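Local coordinates for protein succinyl-CoA ligase (ADP-forming) subunit alpha (Methanosaeta concilii, PDB 6HXI) that belongs to the succinyl-CoA synthetase-like CoA-ligase family, joined to a citrate-synthase-like C-terminal region, and binds coenzyme A, at residues K250-T262 and P302-V315. Residues are numbered along the deposited sequence; the frame is centred on the assembly and turned at random.
Sequences KITKPLVAWVTGT and PRSFDDYGEMVRQV
W258, V256 and P254 pack the edge of the mixed beta-sheet in an alpha/beta domain of the CoA-ligase family against the start of helix 308-322 and the loop leading into it. Strand 255-260, outermost in its sheet within this chain, runs nearly antiparallel to helical residues 308-315 (169°), their axes 9.0 Å apart at closest. The indole of W258 lies along the turn before the helix. S304 CA sits over its six-membered ring in a CH-pi contact, 4.0 Å from the centroid, and the backbone N of F305 lies over the same face toward the rim. W258 CD1 meets the F305 ring at its edge, near the ring plane, while P302 CG comes within 3.9 Å of W258 CE3. W258 NE1 is buried here and has no hydrogen-bond partner in the model. Y308 stands between the two strand residues that face the helix. W258 CB touches its ring edge in plane, 3.7 Å from CD2, whereas V256 CG1 lies over a ring face as a second CH-pi contact. The Y308 hydroxyl makes a weak hydrogen bond to the C230 carbonyl on neighbouring strand 227-233. V256 divides its branches: CG1 also meets M311 CG, and CG2 lies 3.9 Å from V315 CG2, the two side chains running alongside in opposite directions. No hydrogen bond joins the segments; polar order lies within the turn, where the D307 carboxylate accepts from R303 N and S304 N, both on syn sides but about 30° out of its plane. F305 also packs on I285 of the neighbouring citrate lyase chain. Just before the strand begins, V315 CG1, held anti to the backbone N (chi1 175°) and so directed away from the CG2 contact with V256, rests 3.6 Å from P254 CB.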
loop_
_atom_site.group_PDB
_atom_site.type_symbol
_atom_site.label_atom_id
_atom_site.label_comp_id
_atom_site.label_asym_id
_atom_site.label_seq_id
_atom_site.Cartn_x
_atom_site.Cartn_y
_atom_site.Cartn_z
ATOM N N LYS B 250 44.267 -33.605 54.985
ATOM C CA LYS B 250 43.476 -32.422 54.627
ATOM C C LYS B 250 42.061 -32.823 54.176
ATOM O O LYS B 250 41.169 -31.974 54.139
ATOM C CB LYS B 250 44.186 -31.585 53.547
ATOM C CG LYS B 250 45.446 -30.881 54.039
ATOM C CD LYS B 250 46.141 -30.120 52.913
ATOM C CE LYS B 250 47.395 -29.432 53.380
ATOM N NZ LYS B 250 47.087 -28.126 54.008
ATOM N N ILE B 251 41.872 -34.123 53.834
ATOM C CA ILE B 251 40.601 -34.731 53.429
ATOM C C ILE B 251 40.333 -35.892 54.392
ATOM O O ILE B 251 40.924 -36.963 54.251
ATOM C CB ILE B 251 40.580 -35.189 51.936
ATOM C CG1 ILE B 251 40.949 -34.050 50.964
ATOM C CG2 ILE B 251 39.228 -35.851 51.559
ATOM C CD1 ILE B 251 41.562 -34.540 49.671
ATOM N N THR B 252 39.455 -35.657 55.377
ATOM C CA THR B 252 39.083 -36.635 56.408
ATOM C C THR B 252 37.829 -37.440 56.038
ATOM O O THR B 252 37.674 -38.568 56.510
ATOM C CB THR B 252 38.959 -35.967 57.784
ATOM O OG1 THR B 252 37.855 -35.059 57.779
ATOM C CG2 THR B 252 40.242 -35.252 58.211
ATOM N N LYS B 253 36.937 -36.857 55.207
ATOM C CA LYS B 253 35.705 -37.501 54.732
ATOM C C LYS B 253 36.066 -38.643 53.788
ATOM O O LYS B 253 37.081 -38.513 53.094
ATOM C CB LYS B 253 34.807 -36.489 54.012
ATOM C CG LYS B 253 34.007 -35.636 54.970
ATOM C CD LYS B 253 33.388 -34.422 54.302
ATOM C CE LYS B 253 33.114 -33.396 55.365
ATOM N NZ LYS B 253 32.522 -32.172 54.813
ATOM N N PRO B 254 35.297 -39.770 53.746
ATOM C CA PRO B 254 35.672 -40.862 52.825
ATOM C C PRO B 254 35.567 -40.428 51.361
ATOM O O PRO B 254 34.583 -39.807 50.971
ATOM C CB PRO B 254 34.734 -42.008 53.216
ATOM C CG PRO B 254 33.581 -41.356 53.867
ATOM C CD PRO B 254 34.066 -40.094 54.502
ATOM N N LEU B 255 36.634 -40.682 50.583
ATOM C CA LEU B 255 36.770 -40.307 49.178
ATOM C C LEU B 255 36.823 -41.508 48.223
ATOM O O LEU B 255 37.753 -42.312 48.306
ATOM C CB LEU B 255 38.030 -39.431 48.995
ATOM C CG LEU B 255 38.205 -38.784 47.609
ATOM C CD1 LEU B 255 38.258 -37.292 47.713
ATOM C CD2 LEU B 255 39.440 -39.311 46.906
ATOM N N VAL B 256 35.849 -41.601 47.293
ATOM C CA VAL B 256 35.807 -42.635 46.246
ATOM C C VAL B 256 36.569 -42.034 45.075
ATOM O O VAL B 256 36.340 -40.876 44.730
ATOM C CB VAL B 256 34.368 -43.069 45.842
ATOM C CG1 VAL B 256 34.399 -44.119 44.737
ATOM C CG2 VAL B 256 33.581 -43.589 47.047
ATOM N N ALA B 257 37.502 -42.784 44.488
ATOM C CA ALA B 257 38.290 -42.246 43.384
ATOM C C ALA B 257 38.563 -43.239 42.268
ATOM O O ALA B 257 38.904 -44.385 42.527
ATOM C CB ALA B 257 39.600 -41.698 43.915
ATOM N N TRP B 258 38.438 -42.777 41.016
ATOM C CA TRP B 258 38.762 -43.578 39.842
ATOM C C TRP B 258 39.365 -42.710 38.748
ATOM O O TRP B 258 38.847 -41.632 38.465
ATOM C CB TRP B 258 37.579 -44.420 39.324
ATOM C CG TRP B 258 37.956 -45.260 38.131
ATOM C CD1 TRP B 258 37.620 -45.033 36.826
ATOM C CD2 TRP B 258 38.864 -46.372 38.122
ATOM N NE1 TRP B 258 38.223 -45.962 36.011
ATOM C CE2 TRP B 258 38.994 -46.796 36.780
ATOM C CE3 TRP B 258 39.570 -47.061 39.121
ATOM C CZ2 TRP B 258 39.791 -47.887 36.414
ATOM C CZ3 TRP B 258 40.368 -48.134 38.758
ATOM C CH2 TRP B 258 40.465 -48.546 37.422
ATOM N N VAL B 259 40.472 -43.182 38.152
ATOM C CA VAL B 259 41.172 -42.496 37.069
ATOM C C VAL B 259 41.033 -43.349 35.792
ATOM O O VAL B 259 41.450 -44.509 35.760
ATOM C CB VAL B 259 42.650 -42.161 37.426
ATOM C CG1 VAL B 259 43.347 -41.459 36.267
ATOM C CG2 VAL B 259 42.734 -41.306 38.693
ATOM N N THR B 260 40.401 -42.773 34.761
ATOM C CA THR B 260 40.166 -43.436 33.467
ATOM C C THR B 260 41.421 -43.322 32.566
ATOM O O THR B 260 42.244 -42.426 32.757
ATOM C CB THR B 260 38.912 -42.848 32.801
ATOM O OG1 THR B 260 39.219 -41.534 32.372
ATOM C CG2 THR B 260 37.718 -42.789 33.738
ATOM N N GLY B 261 41.538 -44.211 31.593
ATOM C CA GLY B 261 42.671 -44.236 30.672
ATOM C C GLY B 261 43.584 -45.428 30.883
ATOM O O GLY B 261 44.775 -45.346 30.582
ATOM N N THR B 262 43.035 -46.540 31.401
ATOM C CA THR B 262 43.781 -47.782 31.642
ATOM C C THR B 262 44.120 -48.485 30.317
ATOM O O THR B 262 44.967 -49.364 30.300
ATOM C CB THR B 262 43.054 -48.701 32.657
ATOM O OG1 THR B 262 41.833 -49.198 32.101
ATOM C CG2 THR B 262 42.781 -48.012 34.000
ATOM N N PRO B 302 37.810 -48.430 43.007
ATOM C CA PRO B 302 37.260 -49.684 42.455
ATOM C C PRO B 302 38.261 -50.444 41.566
ATOM O O PRO B 302 39.340 -49.922 41.282
ATOM C CB PRO B 302 36.043 -49.199 41.652
ATOM C CG PRO B 302 36.396 -47.844 41.223
ATOM C CD PRO B 302 37.227 -47.253 42.331
ATOM N N ARG B 303 37.901 -51.667 41.129
ATOM C CA ARG B 303 38.722 -52.529 40.254
ATOM C C ARG B 303 38.747 -51.945 38.821
ATOM O O ARG B 303 39.770 -52.012 38.137
ATOM C CB ARG B 303 38.151 -53.969 40.264
ATOM C CG ARG B 303 39.104 -55.104 39.837
ATOM C CD ARG B 303 39.054 -55.457 38.348
ATOM N NE ARG B 303 37.700 -55.398 37.784
ATOM C CZ ARG B 303 37.423 -55.292 36.486
ATOM N NH1 ARG B 303 38.406 -55.242 35.592
ATOM N NH2 ARG B 303 36.165 -55.225 36.073
ATOM N N SER B 304 37.617 -51.375 38.386
ATOM C CA SER B 304 37.416 -50.713 37.076
ATOM C C SER B 304 36.251 -49.725 37.187
ATOM O O SER B 304 35.634 -49.634 38.255
ATOM C CB SER B 304 37.143 -51.740 35.974
ATOM O OG SER B 304 35.804 -52.210 35.961
ATOM N N PHE B 305 35.931 -48.995 36.092
ATOM C CA PHE B 305 34.785 -48.079 36.112
ATOM C C PHE B 305 33.430 -48.807 36.386
ATOM O O PHE B 305 32.534 -48.226 37.007
ATOM C CB PHE B 305 34.715 -47.197 34.858
ATOM C CG PHE B 305 33.590 -46.192 34.938
ATOM C CD1 PHE B 305 33.713 -45.050 35.721
ATOM C CD2 PHE B 305 32.382 -46.428 34.296
ATOM C CE1 PHE B 305 32.654 -44.148 35.838
ATOM C CE2 PHE B 305 31.316 -45.533 34.424
ATOM C CZ PHE B 305 31.457 -44.401 35.196
ATOM N N ASP B 306 33.318 -50.082 35.965
ATOM C CA ASP B 306 32.140 -50.929 36.167
ATOM C C ASP B 306 31.710 -51.030 37.637
ATOM O O ASP B 306 30.500 -50.983 37.922
ATOM C CB ASP B 306 32.384 -52.324 35.584
ATOM C CG ASP B 306 32.311 -52.333 34.073
ATOM O OD1 ASP B 306 33.240 -51.800 33.432
ATOM O OD2 ASP B 306 31.305 -52.833 33.532
ATOM N N ASP B 307 32.690 -51.139 38.568
ATOM C CA ASP B 307 32.346 -51.192 39.984
ATOM C C ASP B 307 32.504 -49.814 40.713
ATOM O O ASP B 307 32.750 -49.813 41.913
ATOM C CB ASP B 307 33.066 -52.347 40.721
ATOM C CG ASP B 307 34.561 -52.467 40.520
ATOM O OD1 ASP B 307 35.000 -52.549 39.349
ATOM O OD2 ASP B 307 35.283 -52.604 41.533
ATOM N N TYR B 308 32.276 -48.648 40.016
ATOM C CA TYR B 308 32.310 -47.311 40.658
ATOM C C TYR B 308 31.121 -47.174 41.632
ATOM O O TYR B 308 31.329 -46.888 42.812
ATOM C CB TYR B 308 32.310 -46.145 39.623
ATOM C CG TYR B 308 32.689 -44.799 40.213
ATOM C CD1 TYR B 308 31.729 -43.973 40.796
ATOM C CD2 TYR B 308 34.010 -44.363 40.215
ATOM C CE1 TYR B 308 32.075 -42.743 41.357
ATOM C CE2 TYR B 308 34.368 -43.130 40.765
ATOM C CZ TYR B 308 33.395 -42.324 41.331
ATOM O OH TYR B 308 33.752 -41.116 41.871
ATOM N N GLY B 309 29.902 -47.385 41.128
ATOM C CA GLY B 309 28.669 -47.305 41.908
ATOM C C GLY B 309 28.676 -48.230 43.103
ATOM O O GLY B 309 28.211 -47.856 44.183
ATOM N N GLU B 310 29.241 -49.427 42.934
ATOM C CA GLU B 310 29.323 -50.372 44.045
ATOM C C GLU B 310 30.188 -49.805 45.189
ATOM O O GLU B 310 29.771 -49.861 46.345
ATOM C CB GLU B 310 29.752 -51.769 43.577
ATOM C CG GLU B 310 29.826 -52.821 44.688
ATOM C CD GLU B 310 28.718 -52.856 45.736
ATOM O OE1 GLU B 310 29.053 -53.045 46.929
ATOM O OE2 GLU B 310 27.526 -52.699 45.375
ATOM N N MET B 311 31.338 -49.182 44.855
ATOM C CA MET B 311 32.212 -48.534 45.838
ATOM C C MET B 311 31.441 -47.376 46.526
ATOM O O MET B 311 31.522 -47.222 47.746
ATOM C CB MET B 311 33.505 -48.046 45.165
ATOM C CG MET B 311 34.594 -47.654 46.137
ATOM S SD MET B 311 35.037 -48.924 47.352
ATOM C CE MET B 311 35.739 -50.194 46.280
ATOM N N VAL B 312 30.641 -46.620 45.744
ATOM C CA VAL B 312 29.777 -45.545 46.258
ATOM C C VAL B 312 28.787 -46.160 47.282
ATOM O O VAL B 312 28.668 -45.643 48.389
ATOM C CB VAL B 312 29.067 -44.756 45.106
ATOM C CG1 VAL B 312 27.890 -43.929 45.612
ATOM C CG2 VAL B 312 30.056 -43.871 44.364
ATOM N N ARG B 313 28.128 -47.282 46.909
ATOM C CA ARG B 313 27.170 -48.029 47.735
ATOM C C ARG B 313 27.801 -48.485 49.045
ATOM O O ARG B 313 27.167 -48.369 50.093
ATOM C CB ARG B 313 26.605 -49.236 46.963
ATOM C CG ARG B 313 25.417 -49.928 47.616
ATOM C CD ARG B 313 24.674 -50.748 46.585
ATOM N NE ARG B 313 23.459 -51.363 47.119
ATOM C CZ ARG B 313 22.331 -51.526 46.430
ATOM N NH1 ARG B 313 22.241 -51.096 45.174
ATOM N NH2 ARG B 313 21.282 -52.114 46.991
ATOM N N GLN B 314 29.057 -48.966 48.980
ATOM C CA GLN B 314 29.824 -49.456 50.121
ATOM C C GLN B 314 30.135 -48.340 51.114
ATOM O O GLN B 314 29.968 -48.541 52.315
ATOM C CB GLN B 314 31.113 -50.135 49.644
ATOM C CG GLN B 314 30.963 -51.625 49.394
ATOM C CD GLN B 314 32.211 -52.203 48.784
ATOM O OE1 GLN B 314 32.248 -52.500 47.590
ATOM N NE2 GLN B 314 33.274 -52.332 49.579
ATOM N N VAL B 315 30.594 -47.181 50.606
ATOM C CA VAL B 315 30.951 -46.017 51.417
ATOM C C VAL B 315 29.702 -45.354 52.029
ATOM O O VAL B 315 29.747 -44.953 53.194
ATOM C CB VAL B 315 31.852 -45.025 50.647
ATOM C CG1 VAL B 315 32.113 -43.774 51.464
ATOM C CG2 VAL B 315 33.176 -45.680 50.262
#